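PDB 7LAP: aminoglycoside N(3)-acetyltransferase from Streptomyces griseus, which probably catalyses transfer of an acetyl group to the 3-amino group of aminoglycoside antibiotics, thereby conferring resistance on its host. Local coordinates for residues Asp153-Ser165 with Val218-Gly230. Residues are numbered along the deposited sequence; the frame is centred on the assembly and turned at random.
Sequences DAHPWDDPHGPGS and VWRTFRDIDSEHG
His161 and Asp224 hold the closely packed end of this contact. The imidazole ND1-H points at Asp224 OD1 (3.1 Å), taking the syn lone pair of that oxygen along a nearly straight path of 161°, and ring and carboxylate lie almost coplanar. With CG anti to the backbone N (chi1 -171°), the Asp224 carboxylate is swung from the strand toward the loop. Pro160 packs against the same carboxylate, its CD 3.3 Å from Asp224 OD1. A water adds a third link: it donates to Asp159 OD1 and Asp224 OD1 while accepting from His161 N, so it bridges two carboxylate oxygens that probably repel each other. Helix 189-196 packs against His161 and Ile225. Packing is also close where the buried Phe222 brings CE2 to 3.6 Å from Trp157 CE3, the two rings meeting obliquely.

The contact is an example of a loop without regular structure docking on a strand through the backbone N and O of one residue, Arg223. Residues 153-165 link helices 148-152 and 166-172, turning at Asp159-Gly162 in a type I beta turn, whereas 218-225 belongs to a two-stranded antiparallel hairpin with strand 204-213. At Arg223 both backbone polar groups are taken: its N donates to Asp158 OD1 (2.7 Å) and its O accepts from Asp159 N (2.9 Å).

The extended Arg220 lays its CD over one face of the Trp157 five-membered ring, 4.2 Å from the centroid, in a CH-pi contact, while Arg135 makes a cation-pi contact with the same indole. Toward Asp158 and the Arg220 guanidinium the contact becomes more open. Arg220 NH2 closes a salt bridge to Asp158 OD2 (3.1 Å), which lies near the guanidinium plane although the two flat groups are turned 52° apart. Here a second water donates to Asp158 OD1 and, weakly, to Thr221 O, beside the exposed Thr221 and Arg223.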
ATOM      1  N   ASP B 153       3.523  -9.746  21.139  1.00 43.67           N
ATOM      2  CA  ASP B 153       3.493 -11.194  21.315  1.00 51.60           C
ATOM      3  C   ASP B 153       2.111 -11.671  21.741  1.00 52.33           C
ATOM      4  O   ASP B 153       1.460 -11.050  22.582  1.00 51.28           O
ATOM      5  CB  ASP B 153       4.521 -11.614  22.374  1.00 49.96           C
ATOM      6  CG  ASP B 153       4.618 -13.129  22.526  1.00 57.29           C
ATOM      7  OD1 ASP B 153       4.912 -13.793  21.509  1.00 58.64           O
ATOM      8  OD2 ASP B 153       4.414 -13.652  23.645  1.00 59.24           O
ATOM      9  N   ALA B 154       1.662 -12.769  21.141  1.00 50.93           N
ATOM     10  CA  ALA B 154       0.458 -13.474  21.573  1.00 52.44           C
ATOM     11  C   ALA B 154      -0.724 -12.526  21.787  1.00 50.73           C
ATOM     12  O   ALA B 154      -1.306 -12.479  22.865  1.00 57.36           O
ATOM     13  CB  ALA B 154       0.742 -14.268  22.860  1.00 49.38           C
ATOM     14  N   HIS B 155      -1.086 -11.772  20.747  1.00 48.24           N
ATOM     15  CA  HIS B 155      -2.259 -10.901  20.844  1.00 45.13           C
ATOM     16  C   HIS B 155      -3.487 -11.712  21.271  1.00 50.58           C
ATOM     17  O   HIS B 155      -3.838 -12.703  20.601  1.00 50.96           O
ATOM     18  CB  HIS B 155      -2.519 -10.233  19.505  1.00 46.52           C
ATOM     19  CG  HIS B 155      -3.353  -8.991  19.592  1.00 44.22           C
ATOM     20  ND1 HIS B 155      -3.083  -7.872  18.835  1.00 43.47           N
ATOM     21  CD2 HIS B 155      -4.456  -8.694  20.325  1.00 45.19           C
ATOM     22  CE1 HIS B 155      -3.989  -6.937  19.088  1.00 43.42           C
ATOM     23  NE2 HIS B 155      -4.832  -7.409  19.993  1.00 43.92           N
ATOM     24  N   PRO B 156      -4.162 -11.338  22.365  1.00 54.54           N
ATOM     25  CA  PRO B 156      -5.290 -12.143  22.858  1.00 55.46           C
ATOM     26  C   PRO B 156      -6.406 -12.170  21.837  1.00 53.15           C
ATOM     27  O   PRO B 156      -6.815 -11.124  21.320  1.00 50.51           O
ATOM     28  CB  PRO B 156      -5.728 -11.408  24.129  1.00 57.80           C
ATOM     29  CG  PRO B 156      -4.527 -10.635  24.544  1.00 56.05           C
ATOM     30  CD  PRO B 156      -3.861 -10.217  23.269  1.00 55.06           C
ATOM     31  N   TRP B 157      -6.921 -13.373  21.573  1.00 50.57           N
ATOM     32  CA  TRP B 157      -7.939 -13.531  20.536  1.00 54.44           C
ATOM     33  C   TRP B 157      -9.202 -12.747  20.879  1.00 56.33           C
ATOM     34  O   TRP B 157      -9.669 -11.905  20.095  1.00 53.71           O
ATOM     35  CB  TRP B 157      -8.284 -15.004  20.341  1.00 50.80           C
ATOM     36  CG  TRP B 157      -7.185 -15.864  19.781  1.00 54.28           C
ATOM     37  CD1 TRP B 157      -6.777 -17.098  20.255  1.00 55.94           C
ATOM     38  CD2 TRP B 157      -6.420 -15.618  18.599  1.00 50.72           C
ATOM     39  NE1 TRP B 157      -5.770 -17.598  19.454  1.00 54.72           N
ATOM     40  CE2 TRP B 157      -5.528 -16.701  18.442  1.00 53.45           C
ATOM     41  CE3 TRP B 157      -6.364 -14.558  17.683  1.00 50.61           C
ATOM     42  CZ2 TRP B 157      -4.620 -16.767  17.390  1.00 54.14           C
ATOM     43  CZ3 TRP B 157      -5.461 -14.629  16.646  1.00 50.28           C
ATOM     44  CH2 TRP B 157      -4.605 -15.726  16.504  1.00 54.89           C
ATOM     45  N   ASP B 158      -9.776 -13.026  22.042  1.00 53.42           N
ATOM     46  CA  ASP B 158     -10.980 -12.375  22.537  1.00 58.51           C
ATOM     47  C   ASP B 158     -10.603 -11.231  23.461  1.00 59.02           C
ATOM     48  O   ASP B 158      -9.525 -11.229  24.054  1.00 58.60           O
ATOM     49  CB  ASP B 158     -11.863 -13.371  23.291  1.00 63.58           C
ATOM     50  CG  ASP B 158     -12.408 -14.446  22.380  1.00 72.74           C
ATOM     51  OD1 ASP B 158     -13.222 -14.096  21.510  1.00 76.90           O
ATOM     52  OD2 ASP B 158     -12.046 -15.632  22.542  1.00 77.87           O
ATOM     53  N   ASP B 159     -11.519 -10.272  23.601  1.00 60.32           N
ATOM     54  CA  ASP B 159     -11.195  -9.012  24.263  1.00 63.11           C
ATOM     55  C   ASP B 159      -9.818  -8.512  23.807  1.00 55.39           C
ATOM     56  O   ASP B 159      -8.931  -8.282  24.639  1.00 55.47           O
ATOM     57  CB  ASP B 159     -11.247  -9.178  25.788  1.00 73.27           C
ATOM     58  CG  ASP B 159     -11.555  -7.856  26.518  1.00 84.13           C
ATOM     59  OD1 ASP B 159     -12.162  -6.946  25.901  1.00 85.41           O
ATOM     60  OD2 ASP B 159     -11.191  -7.725  27.713  1.00 87.82           O
ATOM     61  N   PRO B 160      -9.584  -8.351  22.503  1.00 50.48           N
ATOM     62  CA  PRO B 160      -8.244  -7.949  22.044  1.00 51.69           C
ATOM     63  C   PRO B 160      -7.856  -6.498  22.355  1.00 52.37           C
ATOM     64  O   PRO B 160      -6.731  -6.099  22.023  1.00 52.97           O
ATOM     65  CB  PRO B 160      -8.319  -8.168  20.528  1.00 47.96           C
ATOM     66  CG  PRO B 160      -9.773  -7.850  20.201  1.00 47.53           C
ATOM     67  CD  PRO B 160     -10.571  -8.374  21.403  1.00 48.65           C
ATOM     68  N   HIS B 161      -8.729  -5.679  22.942  1.00 50.33           N
ATOM     69  CA  HIS B 161      -8.339  -4.359  23.439  1.00 49.53           C
ATOM     70  C   HIS B 161      -8.215  -4.329  24.953  1.00 53.62           C
ATOM     71  O   HIS B 161      -8.058  -3.243  25.527  1.00 54.35           O
ATOM     72  CB  HIS B 161      -9.345  -3.278  23.016  1.00 47.48           C
ATOM     73  CG  HIS B 161      -9.450  -3.099  21.542  1.00 49.41           C
ATOM     74  ND1 HIS B 161     -10.473  -3.653  20.801  1.00 51.01           N
ATOM     75  CD2 HIS B 161      -8.672  -2.418  20.668  1.00 50.34           C
ATOM     76  CE1 HIS B 161     -10.321  -3.315  19.531  1.00 51.95           C
ATOM     77  NE2 HIS B 161      -9.239  -2.563  19.426  1.00 51.49           N
ATOM     78  N   GLY B 162      -8.310  -5.477  25.617  1.00 51.77           N
ATOM     79  CA  GLY B 162      -8.463  -5.492  27.045  1.00 53.93           C
ATOM     80  C   GLY B 162      -7.182  -5.727  27.816  1.00 56.92           C
ATOM     81  O   GLY B 162      -6.068  -5.436  27.359  1.00 56.02           O
ATOM     82  N   PRO B 163      -7.346  -6.367  28.972  1.00 59.17           N
ATOM     83  CA  PRO B 163      -6.310  -6.564  29.977  1.00 65.58           C
ATOM     84  C   PRO B 163      -5.075  -7.242  29.451  1.00 67.23           C
ATOM     85  O   PRO B 163      -3.997  -6.887  29.928  1.00 66.53           O
ATOM     86  CB  PRO B 163      -6.995  -7.466  31.011  1.00 65.30           C
ATOM     87  CG  PRO B 163      -8.446  -7.176  30.858  1.00 68.44           C
ATOM     88  CD  PRO B 163      -8.639  -6.937  29.390  1.00 67.39           C
ATOM     89  N   GLY B 164      -5.165  -8.176  28.516  1.00 62.71           N
ATOM     90  CA  GLY B 164      -3.892  -8.777  28.166  1.00 66.42           C
ATOM     91  C   GLY B 164      -3.159  -8.167  26.986  1.00 61.10           C
ATOM     92  O   GLY B 164      -2.074  -8.629  26.619  1.00 63.87           O
ATOM     93  N   SER B 165      -3.692  -7.111  26.406  1.00 50.56           N
ATOM     94  CA  SER B 165      -3.457  -6.804  25.008  1.00 52.15           C
ATOM     95  C   SER B 165      -2.201  -5.969  24.819  1.00 50.47           C
ATOM     96  O   SER B 165      -1.648  -5.429  25.779  1.00 51.01           O
ATOM     97  CB  SER B 165      -4.664  -6.050  24.464  1.00 56.47           C
ATOM     98  OG  SER B 165      -4.734  -4.803  25.130  1.00 54.89           O
ATOM     99  N   VAL B 218      -8.180 -22.256   9.699  1.00 71.15           N
ATOM    100  CA  VAL B 218      -9.365 -22.568  10.477  1.00 72.52           C
ATOM    101  C   VAL B 218     -10.101 -21.268  10.736  1.00 69.45           C
ATOM    102  O   VAL B 218      -9.489 -20.205  10.888  1.00 64.82           O
ATOM    103  CB  VAL B 218      -9.015 -23.265  11.816  1.00 73.07           C
ATOM    104  CG1 VAL B 218      -8.189 -24.521  11.582  1.00 74.57           C
ATOM    105  CG2 VAL B 218      -8.270 -22.308  12.701  1.00 73.96           C
ATOM    106  N   TRP B 219     -11.426 -21.359  10.777  1.00 73.63           N
ATOM    107  CA  TRP B 219     -12.243 -20.239  11.221  1.00 71.21           C
ATOM    108  C   TRP B 219     -12.245 -20.186  12.743  1.00 76.37           C
ATOM    109  O   TRP B 219     -12.077 -21.206  13.419  1.00 79.62           O
ATOM    110  CB  TRP B 219     -13.671 -20.366  10.682  1.00 73.18           C
ATOM    111  CG  TRP B 219     -13.727 -20.043   9.228  1.00 74.30           C
ATOM    112  CD1 TRP B 219     -13.383 -20.868   8.199  1.00 74.06           C
ATOM    113  CD2 TRP B 219     -14.052 -18.772   8.636  1.00 69.17           C
ATOM    114  NE1 TRP B 219     -13.501 -20.202   7.007  1.00 73.54           N
ATOM    115  CE2 TRP B 219     -13.913 -18.915   7.245  1.00 70.87           C
ATOM    116  CE3 TRP B 219     -14.468 -17.541   9.147  1.00 67.61           C
ATOM    117  CZ2 TRP B 219     -14.178 -17.864   6.347  1.00 71.04           C
ATOM    118  CZ3 TRP B 219     -14.723 -16.498   8.264  1.00 66.74           C
ATOM    119  CH2 TRP B 219     -14.578 -16.666   6.878  1.00 68.04           C
ATOM    120  N   ARG B 220     -12.392 -18.975  13.279  1.00 72.38           N
ATOM    121  CA  ARG B 220     -12.489 -18.769  14.715  1.00 67.60           C
ATOM    122  C   ARG B 220     -13.538 -17.701  14.974  1.00 62.01           C
ATOM    123  O   ARG B 220     -13.684 -16.765  14.187  1.00 60.89           O
ATOM    124  CB  ARG B 220     -11.137 -18.345  15.337  1.00 68.73           C
ATOM    125  CG  ARG B 220     -11.115 -18.440  16.845  1.00 71.31           C
ATOM    126  CD  ARG B 220      -9.746 -18.208  17.473  1.00 70.85           C
ATOM    127  NE  ARG B 220      -9.797 -18.393  18.930  1.00 73.49           N
ATOM    128  CZ  ARG B 220     -10.502 -17.644  19.788  1.00 74.56           C
ATOM    129  NH1 ARG B 220     -11.209 -16.587  19.375  1.00 71.01           N
ATOM    130  NH2 ARG B 220     -10.476 -17.935  21.090  1.00 71.46           N
ATOM    131  N   THR B 221     -14.267 -17.849  16.069  1.00 61.66           N
ATOM    132  CA  THR B 221     -15.214 -16.839  16.525  1.00 67.80           C
ATOM    133  C   THR B 221     -14.519 -15.932  17.531  1.00 64.27           C
ATOM    134  O   THR B 221     -13.788 -16.410  18.405  1.00 64.14           O
ATOM    135  CB  THR B 221     -16.444 -17.500  17.162  1.00 72.27           C
ATOM    136  OG1 THR B 221     -17.185 -18.190  16.152  1.00 77.92           O
ATOM    137  CG2 THR B 221     -17.338 -16.470  17.813  1.00 70.13           C
ATOM    138  N   PHE B 222     -14.740 -14.630  17.398  1.00 63.71           N
ATOM    139  CA  PHE B 222     -14.079 -13.617  18.203  1.00 62.49           C
ATOM    140  C   PHE B 222     -15.111 -12.761  18.909  1.00 63.66           C
ATOM    141  O   PHE B 222     -16.166 -12.447  18.344  1.00 61.32           O
ATOM    142  CB  PHE B 222     -13.194 -12.699  17.343  1.00 57.59           C
ATOM    143  CG  PHE B 222     -12.081 -13.417  16.665  1.00 60.61           C
ATOM    144  CD1 PHE B 222     -12.281 -14.010  15.424  1.00 58.34           C
ATOM    145  CD2 PHE B 222     -10.843 -13.553  17.294  1.00 60.75           C
ATOM    146  CE1 PHE B 222     -11.254 -14.696  14.792  1.00 59.01           C
ATOM    147  CE2 PHE B 222      -9.804 -14.234  16.667  1.00 61.49           C
ATOM    148  CZ  PHE B 222     -10.008 -14.814  15.409  1.00 58.96           C
ATOM    149  N   ARG B 223     -14.785 -12.360  20.131  1.00 61.53           N
ATOM    150  CA  ARG B 223     -15.592 -11.412  20.880  1.00 63.87           C
ATOM    151  C   ARG B 223     -14.741 -10.200  21.201  1.00 58.97           C
ATOM    152  O   ARG B 223     -13.575 -10.345  21.572  1.00 60.62           O
ATOM    153  CB  ARG B 223     -16.127 -12.036  22.170  1.00 69.21           C
ATOM    154  CG  ARG B 223     -16.972 -11.077  22.981  1.00 77.16           C
ATOM    155  CD  ARG B 223     -17.460 -11.738  24.232  1.00 85.56           C
ATOM    156  NE  ARG B 223     -17.774 -10.781  25.291  1.00 88.89           N
ATOM    157  CZ  ARG B 223     -18.991 -10.294  25.525  1.00 92.99           C
ATOM    158  NH1 ARG B 223     -20.026 -10.658  24.765  1.00 93.66           N
ATOM    159  NH2 ARG B 223     -19.175  -9.448  26.532  1.00 94.15           N
ATOM    160  N   ASP B 224     -15.332  -9.011  21.078  1.00 56.77           N
ATOM    161  CA  ASP B 224     -14.640  -7.744  21.286  1.00 54.07           C
ATOM    162  C   ASP B 224     -15.689  -6.722  21.708  1.00 61.09           C
ATOM    163  O   ASP B 224     -16.891  -6.965  21.596  1.00 66.98           O
ATOM    164  CB  ASP B 224     -13.895  -7.310  20.001  1.00 55.66           C
ATOM    165  CG  ASP B 224     -12.958  -6.092  20.209  1.00 59.05           C
ATOM    166  OD1 ASP B 224     -12.589  -5.784  21.369  1.00 62.78           O
ATOM    167  OD2 ASP B 224     -12.557  -5.463  19.203  1.00 59.61           O
ATOM    168  N   ILE B 225     -15.237  -5.573  22.220  1.00 60.78           N
ATOM    169  CA  ILE B 225     -16.151  -4.427  22.265  1.00 62.19           C
ATOM    170  C   ILE B 225     -16.414  -3.940  20.840  1.00 61.99           C
ATOM    171  O   ILE B 225     -15.658  -4.212  19.902  1.00 62.58           O
ATOM    172  CB  ILE B 225     -15.608  -3.288  23.141  1.00 60.50           C
ATOM    173  CG1 ILE B 225     -14.210  -2.897  22.664  1.00 60.43           C
ATOM    174  CG2 ILE B 225     -15.585  -3.686  24.600  1.00 59.61           C
ATOM    175  CD1 ILE B 225     -14.002  -1.384  22.504  1.00 61.47           C
ATOM    176  N   ASP B 226     -17.519  -3.223  20.675  1.00 72.45           N
ATOM    177  CA  ASP B 226     -17.907  -2.710  19.366  1.00 71.64           C
ATOM    178  C   ASP B 226     -16.999  -1.531  19.036  1.00 69.13           C
ATOM    179  O   ASP B 226     -17.305  -0.370  19.312  1.00 68.75           O
ATOM    180  CB  ASP B 226     -19.382  -2.315  19.369  1.00 73.77           C
ATOM    181  CG  ASP B 226     -19.871  -1.866  18.009  1.00 78.17           C
ATOM    182  OD1 ASP B 226     -19.048  -1.469  17.155  1.00 79.10           O
ATOM    183  OD2 ASP B 226     -21.094  -1.912  17.790  1.00 82.86           O
ATOM    184  N   SER B 227     -15.848  -1.836  18.443  1.00 68.02           N
ATOM    185  CA  SER B 227     -14.872  -0.795  18.161  1.00 68.44           C
ATOM    186  C   SER B 227     -15.166  -0.067  16.868  1.00 73.19           C
ATOM    187  O   SER B 227     -14.296   0.652  16.365  1.00 74.78           O
ATOM    188  CB  SER B 227     -13.454  -1.379  18.117  1.00 69.05           C
ATOM    189  OG  SER B 227     -13.220  -2.110  16.916  1.00 69.71           O
ATOM    190  N   GLU B 228     -16.361  -0.248  16.318  1.00 78.88           N
ATOM    191  CA  GLU B 228     -16.775   0.419  15.094  1.00 86.17           C
ATOM    192  C   GLU B 228     -17.810   1.503  15.348  1.00 87.33           C
ATOM    193  O   GLU B 228     -17.675   2.615  14.830  1.00 87.39           O
ATOM    194  CB  GLU B 228     -17.322  -0.608  14.100  1.00 96.38           C
ATOM    195  CG  GLU B 228     -17.749  -0.015  12.774  1.00107.47           C
ATOM    196  CD  GLU B 228     -17.929  -1.071  11.693  1.00117.78           C
ATOM    197  OE1 GLU B 228     -16.936  -1.758  11.368  1.00120.31           O
ATOM    198  OE2 GLU B 228     -19.060  -1.216  11.170  1.00122.37           O
ATOM    199  N   HIS B 229     -18.832   1.208  16.156  1.00 83.93           N
ATOM    200  CA  HIS B 229     -19.875   2.162  16.505  1.00 83.59           C
ATOM    201  C   HIS B 229     -19.801   2.601  17.960  1.00 81.24           C
ATOM    202  O   HIS B 229     -20.774   3.147  18.489  1.00 87.23           O
ATOM    203  CB  HIS B 229     -21.254   1.568  16.222  1.00 89.29           C
ATOM    204  CG  HIS B 229     -21.317   0.789  14.952  1.00 93.05           C
ATOM    205  ND1 HIS B 229     -21.849  -0.479  14.881  1.00 95.74           N
ATOM    206  CD2 HIS B 229     -20.902   1.097  13.700  1.00 93.48           C
ATOM    207  CE1 HIS B 229     -21.768  -0.919  13.637  1.00 96.60           C
ATOM    208  NE2 HIS B 229     -21.197   0.019  12.900  1.00 95.23           N
ATOM    209  N   GLY B 230     -18.687   2.344  18.630  1.00 75.76           N
ATOM    210  CA  GLY B 230     -18.561   2.763  20.010  1.00 71.04           C
ATOM    211  C   GLY B 230     -19.012   1.696  20.977  1.00 67.92           C
ATOM    212  O   GLY B 230     -20.029   1.026  20.757  1.00 69.84           O
TER
HETATM  213  O   HOH W   1     -15.269 -15.874  20.749  1.00 73.71           O
HETATM  214  O   HOH W   2     -11.355  -5.708  23.818  1.00 60.69           O